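PDB 5UQ4: monooxygenase from Mycobacterium tuberculosis, which catalyses the oxidative degradation of the heme porphyrin ring, releasing free iron, with an electron donor such as ascorbate. Local coordinates for residues V6-A11 and E61-F66; L40-L45 and V56-E61. One frame throughout, in Å; residues are numbered along the deposited sequence.

Overall arrangement
The chain begins with strand 6-12, crosses through helix 19-34 and enters the hairpin of strands 39-49 and 54-60, whose pairing is contact 2. Directly after the hairpin comes helix 63-70, and contact 1 brings its start back onto the first strand, closing a loop of 49 residues within which contact 2 is nested. Glu61 belongs to both contacts. The two also meet side by side in the antiparallel sheet, because strand 54-60 lies between 39-49 and 6-12: Val6 O is 2.9 Å from Trp60 N, and Asn10 N is 2.9 Å from Val56 O. Strand 90-102 borders 6-12 on its other side, and both contacts touch the second subunit.

Contact 1: residues V6-A11 and E61-F66; sequences VVKINA and ESDEAF
Lys8 lays its aliphatic chain over one face of the Phe66 ring and carries its ammonium on to Asp63. CE sits 3.6 Å from the ring centroid, 24° off the normal and shifted toward the rim near CD2, a CH-pi contact; CG, farther back along the chain, meets the CD1 and CE1 side of the ring at 3.7 Å from each. Chi1 (-42°) sets CG anti to the carbonyl carbon and on this side of the ring, and the bend at chi2 with the extended remainder brings CE back over the same face. Beyond them, NZ forms a salt bridge with Asp63 OD1 at 3.0 Å, meeting this oxygen from well above the carboxylate plane. Both ends of the bridge have second partners: Glu94 also pairs with Lys8 NZ, and Gln67 binds Asp63 OD1. The contact sets the first turn of helix 63-70 against strand 6-12 of the ferredoxin-like fold of the antibiotic biosynthesis monooxygenase family. Ser62 is the N-cap, its OG accepting a weak bond from Ala65 N at 3.4 Å. Val6 points toward the helix start and presses CG1 against its backbone, 3.4 Å from Ser62 O. Trp60 meets the Phe66 ring edge-to-face.

Contact 2: residues L40-L45 and V56-E61; sequences LGFQLL and VVTHWE
A classic beta bulge begins this antiparallel hairpin pairing: Leu40 and Gly41 both face His59. Leu40 N donates to His59 O at 2.7 Å, and Gly41 N adds a weak bond to the same oxygen. Leu40 CD1 lies over the centre of the His59 imidazole, 3.4 Å from the centroid and 7° off its normal, a CH-pi contact. His59 CG is anti to the backbone N (chi1 -166°), which places the ring beneath this methyl; its NE2 is buried here without a polar partner. Beyond the bulge, where His59 N also donates to Gly41 O, the ladder is regular: Phe42-Thr58 and Leu44-Val56 are non-hydrogen-bonded pairs, with Gln43-Val57 between them a hydrogen-bonded one. Val57 N donates to Gln43 O at 3.0 Å.

In this sheet of the dimeric alpha-beta barrel superfamily, Phe42, Leu44, Val56 and Thr58 share the face that packs on helix 19-34. There Thr58 CG2 touches the Phe42 ring at its edge, in plane, 3.5 Å from CD1, while Val56 CG1 approaches CE1 of that ring obliquely at 3.6 Å. Val56 also touches Phe26, which probably lines the heme site. On the opposite face, with Gln43 and His59, Val57 CG2 meets Leu45 CD1 at 3.7 Å. Phe42 to Leu45 pair with an antiparallel strand of the second subunit, continuing the sheet across the dimer, and Gln43 NE2 hydrogen-bonds weakly to Asp100 of that subunit.

Contact 1: residues V6-A11 and E61-F66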
loop_
_atom_site.group_PDB
_atom_site.type_symbol
_atom_site.label_atom_id
_atom_site.label_comp_id
_atom_site.label_asym_id
_atom_site.label_seq_id
_atom_site.Cartn_x
_atom_site.Cartn_y
_atom_site.Cartn_z
ATOM N N VAL B 6 9.707 5.194 0.757
ATOM C CA VAL B 6 9.636 4.187 -0.286
ATOM C C VAL B 6 8.703 3.070 0.153
ATOM O O VAL B 6 8.599 2.738 1.336
ATOM C CB VAL B 6 11.041 3.654 -0.604
ATOM C CG1 VAL B 6 11.655 3.080 0.654
ATOM C CG2 VAL B 6 11.012 2.591 -1.702
ATOM N N VAL B 7 8.035 2.474 -0.822
ATOM C CA VAL B 7 7.080 1.405 -0.577
ATOM C C VAL B 7 7.337 0.289 -1.582
ATOM O O VAL B 7 7.219 0.502 -2.795
ATOM C CB VAL B 7 5.633 1.910 -0.682
ATOM C CG1 VAL B 7 4.685 0.743 -0.848
ATOM C CG2 VAL B 7 5.278 2.708 0.564
ATOM N N LYS B 8 7.673 -0.896 -1.079
ATOM C CA LYS B 8 7.840 -2.082 -1.909
ATOM C C LYS B 8 6.625 -2.990 -1.771
ATOM O O LYS B 8 6.199 -3.300 -0.654
ATOM C CB LYS B 8 9.106 -2.852 -1.532
ATOM C CG LYS B 8 10.332 -2.008 -1.268
ATOM C CD LYS B 8 10.710 -1.206 -2.499
ATOM C CE LYS B 8 12.119 -0.658 -2.369
ATOM N NZ LYS B 8 12.564 0.137 -3.550
ATOM N N ILE B 9 6.083 -3.424 -2.904
ATOM C CA ILE B 9 4.924 -4.307 -2.937
ATOM C C ILE B 9 5.297 -5.552 -3.728
ATOM O O ILE B 9 5.590 -5.467 -4.926
ATOM C CB ILE B 9 3.696 -3.617 -3.550
ATOM C CG1 ILE B 9 3.405 -2.300 -2.829
ATOM C CG2 ILE B 9 2.484 -4.539 -3.487
ATOM C CD1 ILE B 9 2.198 -1.567 -3.363
ATOM N N ASN B 10 5.278 -6.704 -3.063
ATOM C CA ASN B 10 5.487 -7.990 -3.714
ATOM C C ASN B 10 4.119 -8.604 -3.996
ATOM O O ASN B 10 3.407 -9.005 -3.070
ATOM C CB ASN B 10 6.341 -8.913 -2.846
ATOM C CG ASN B 10 6.851 -10.123 -3.605
ATOM O OD1 ASN B 10 6.821 -10.157 -4.836
ATOM N ND2 ASN B 10 7.322 -11.124 -2.874
ATOM N N ALA B 11 3.748 -8.659 -5.273
ATOM C CA ALA B 11 2.489 -9.264 -5.696
ATOM C C ALA B 11 2.735 -10.747 -5.948
ATOM O O ALA B 11 3.440 -11.114 -6.892
ATOM C CB ALA B 11 1.945 -8.574 -6.943
ATOM N N GLU B 61 12.192 4.096 5.025
ATOM C CA GLU B 61 12.627 5.490 5.033
ATOM C C GLU B 61 13.137 5.926 3.665
ATOM O O GLU B 61 12.892 7.059 3.233
ATOM C CB GLU B 61 13.720 5.690 6.079
ATOM C CG GLU B 61 13.232 6.059 7.464
ATOM C CD GLU B 61 14.384 6.359 8.403
ATOM O OE1 GLU B 61 14.134 6.842 9.527
ATOM O OE2 GLU B 61 15.544 6.110 8.012
ATOM N N SER B 62 13.865 5.049 2.980
ATOM C CA SER B 62 14.503 5.386 1.715
ATOM C C SER B 62 14.857 4.093 1.002
ATOM O O SER B 62 14.878 3.018 1.607
ATOM C CB SER B 62 15.758 6.236 1.928
ATOM O OG SER B 62 16.729 5.507 2.659
ATOM N N ASP B 63 15.106 4.204 -0.305
ATOM C CA ASP B 63 15.559 3.038 -1.054
ATOM C C ASP B 63 16.873 2.503 -0.501
ATOM O O ASP B 63 17.138 1.299 -0.587
ATOM C CB ASP B 63 15.708 3.383 -2.535
ATOM C CG ASP B 63 15.740 2.152 -3.417
ATOM O OD1 ASP B 63 15.360 1.065 -2.933
ATOM O OD2 ASP B 63 16.148 2.272 -4.591
ATOM N N GLU B 64 17.701 3.379 0.076
ATOM C CA GLU B 64 18.957 2.938 0.677
ATOM C C GLU B 64 18.712 1.983 1.838
ATOM O O GLU B 64 19.409 0.972 1.977
ATOM C CB GLU B 64 19.766 4.149 1.144
ATOM C CG GLU B 64 21.088 3.800 1.815
ATOM C CD GLU B 64 20.975 3.729 3.328
ATOM O OE1 GLU B 64 20.414 4.669 3.928
ATOM O OE2 GLU B 64 21.445 2.732 3.918
ATOM N N ALA B 65 17.729 2.294 2.688
ATOM C CA ALA B 65 17.435 1.429 3.825
ATOM C C ALA B 65 16.937 0.064 3.366
ATOM O O ALA B 65 17.267 -0.959 3.976
ATOM C CB ALA B 65 16.409 2.094 4.742
ATOM N N PHE B 66 16.148 0.028 2.290
ATOM C CA PHE B 66 15.647 -1.247 1.790
ATOM C C PHE B 66 16.762 -2.076 1.168
ATOM O O PHE B 66 16.836 -3.291 1.389
ATOM C CB PHE B 66 14.530 -1.018 0.773
ATOM C CG PHE B 66 14.197 -2.236 -0.040
ATOM C CD1 PHE B 66 13.372 -3.220 0.474
ATOM C CD2 PHE B 66 14.721 -2.405 -1.312
ATOM C CE1 PHE B 66 13.065 -4.342 -0.267
ATOM C CE2 PHE B 66 14.417 -3.525 -2.059
ATOM C CZ PHE B 66 13.590 -4.495 -1.537
#

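Contact 2: residues L40-L45 and V56-E61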
loop_
_atom_site.group_PDB
_atom_site.type_symbol
_atom_site.label_atom_id
_atom_site.label_comp_id
_atom_site.label_asym_id
_atom_site.label_seq_id
_atom_site.Cartn_x
_atom_site.Cartn_y
_atom_site.Cartn_z
ATOM N N LEU B 40 9.469 1.038 8.400
ATOM C CA LEU B 40 8.342 1.833 8.872
ATOM C C LEU B 40 7.103 0.998 9.154
ATOM O O LEU B 40 6.511 1.119 10.229
ATOM C CB LEU B 40 8.007 2.927 7.848
ATOM C CG LEU B 40 9.098 3.968 7.604
ATOM C CD1 LEU B 40 8.610 5.042 6.650
ATOM C CD2 LEU B 40 9.545 4.581 8.920
ATOM N N GLY B 41 6.691 0.150 8.218
ATOM C CA GLY B 41 5.474 -0.615 8.408
ATOM C C GLY B 41 5.395 -1.792 7.467
ATOM O O GLY B 41 6.027 -1.816 6.406
ATOM N N PHE B 42 4.603 -2.780 7.875
ATOM C CA PHE B 42 4.370 -3.987 7.101
ATOM C C PHE B 42 2.877 -4.270 7.066
ATOM O O PHE B 42 2.177 -4.071 8.062
ATOM C CB PHE B 42 5.119 -5.190 7.697
ATOM C CG PHE B 42 4.808 -6.496 7.019
ATOM C CD1 PHE B 42 5.519 -6.894 5.902
ATOM C CD2 PHE B 42 3.809 -7.326 7.500
ATOM C CE1 PHE B 42 5.240 -8.092 5.274
ATOM C CE2 PHE B 42 3.524 -8.524 6.873
ATOM C CZ PHE B 42 4.240 -8.908 5.760
ATOM N N GLN B 43 2.394 -4.738 5.919
ATOM C CA GLN B 43 0.991 -5.096 5.776
ATOM C C GLN B 43 0.866 -6.253 4.800
ATOM O O GLN B 43 1.525 -6.270 3.758
ATOM C CB GLN B 43 0.149 -3.908 5.296
ATOM C CG GLN B 43 -0.307 -2.980 6.411
ATOM C CD GLN B 43 -1.285 -1.928 5.932
ATOM O OE1 GLN B 43 -1.275 -1.543 4.764
ATOM N NE2 GLN B 43 -2.133 -1.451 6.835
ATOM N N LEU B 44 0.027 -7.222 5.154
ATOM C CA LEU B 44 -0.333 -8.325 4.274
ATOM C C LEU B 44 -1.767 -8.103 3.814
ATOM O O LEU B 44 -2.677 -7.996 4.642
ATOM C CB LEU B 44 -0.189 -9.671 4.983
ATOM C CG LEU B 44 -0.611 -10.902 4.181
ATOM C CD1 LEU B 44 0.125 -10.958 2.850
ATOM C CD2 LEU B 44 -0.366 -12.168 4.987
ATOM N N LEU B 45 -1.965 -8.030 2.500
ATOM C CA LEU B 45 -3.243 -7.633 1.921
ATOM C C LEU B 45 -3.829 -8.802 1.142
ATOM O O LEU B 45 -3.285 -9.202 0.108
ATOM C CB LEU B 45 -3.072 -6.404 1.029
ATOM C CG LEU B 45 -2.398 -5.196 1.689
ATOM C CD1 LEU B 45 -2.300 -4.032 0.716
ATOM C CD2 LEU B 45 -3.143 -4.784 2.951
ATOM N N VAL B 56 2.178 -7.945 -0.547
ATOM C CA VAL B 56 3.089 -7.861 0.589
ATOM C C VAL B 56 3.729 -6.479 0.552
ATOM O O VAL B 56 4.559 -6.193 -0.318
ATOM C CB VAL B 56 4.147 -8.971 0.550
ATOM C CG1 VAL B 56 4.926 -9.010 1.858
ATOM C CG2 VAL B 56 3.493 -10.315 0.271
ATOM N N VAL B 57 3.348 -5.619 1.494
ATOM C CA VAL B 57 3.710 -4.206 1.477
ATOM C C VAL B 57 4.661 -3.918 2.629
ATOM O O VAL B 57 4.402 -4.314 3.772
ATOM C CB VAL B 57 2.465 -3.308 1.569
ATOM C CG1 VAL B 57 2.821 -1.872 1.219
ATOM C CG2 VAL B 57 1.360 -3.833 0.661
ATOM N N THR B 58 5.755 -3.221 2.328
ATOM C CA THR B 58 6.668 -2.719 3.343
ATOM C C THR B 58 6.959 -1.253 3.072
ATOM O O THR B 58 7.172 -0.850 1.923
ATOM C CB THR B 58 7.984 -3.510 3.388
ATOM O OG1 THR B 58 8.404 -3.836 2.057
ATOM C CG2 THR B 58 7.807 -4.787 4.194
ATOM N N HIS B 59 6.954 -0.461 4.139
ATOM C CA HIS B 59 7.236 0.966 4.085
ATOM C C HIS B 59 8.613 1.213 4.687
ATOM O O HIS B 59 8.919 0.708 5.774
ATOM C CB HIS B 59 6.166 1.757 4.841
ATOM C CG HIS B 59 6.182 3.229 4.564
ATOM N ND1 HIS B 59 5.322 4.106 5.188
ATOM C CD2 HIS B 59 6.946 3.979 3.734
ATOM C CE1 HIS B 59 5.557 5.332 4.758
ATOM N NE2 HIS B 59 6.538 5.283 3.875
ATOM N N TRP B 60 9.440 1.982 3.977
ATOM C CA TRP B 60 10.817 2.221 4.381
ATOM C C TRP B 60 11.140 3.708 4.302
ATOM O O TRP B 60 10.468 4.481 3.614
ATOM C CB TRP B 60 11.814 1.430 3.509
ATOM C CG TRP B 60 11.718 -0.043 3.654
ATOM C CD1 TRP B 60 10.903 -0.876 2.951
ATOM C CD2 TRP B 60 12.491 -0.874 4.530
ATOM N NE1 TRP B 60 11.096 -2.174 3.353
ATOM C CE2 TRP B 60 12.067 -2.200 4.321
ATOM C CE3 TRP B 60 13.487 -0.623 5.482
ATOM C CZ2 TRP B 60 12.605 -3.276 5.028
ATOM C CZ3 TRP B 60 14.024 -1.697 6.188
ATOM C CH2 TRP B 60 13.580 -3.005 5.955
ATOM N N GLU B 61 12.192 4.096 5.025
ATOM C CA GLU B 61 12.627 5.490 5.033
ATOM C C GLU B 61 13.137 5.926 3.665
ATOM O O GLU B 61 12.892 7.059 3.233
ATOM C CB GLU B 61 13.720 5.690 6.079
ATOM C CG GLU B 61 13.232 6.059 7.464
ATOM C CD GLU B 61 14.384 6.359 8.403
ATOM O OE1 GLU B 61 14.134 6.842 9.527
ATOM O OE2 GLU B 61 15.544 6.110 8.012
#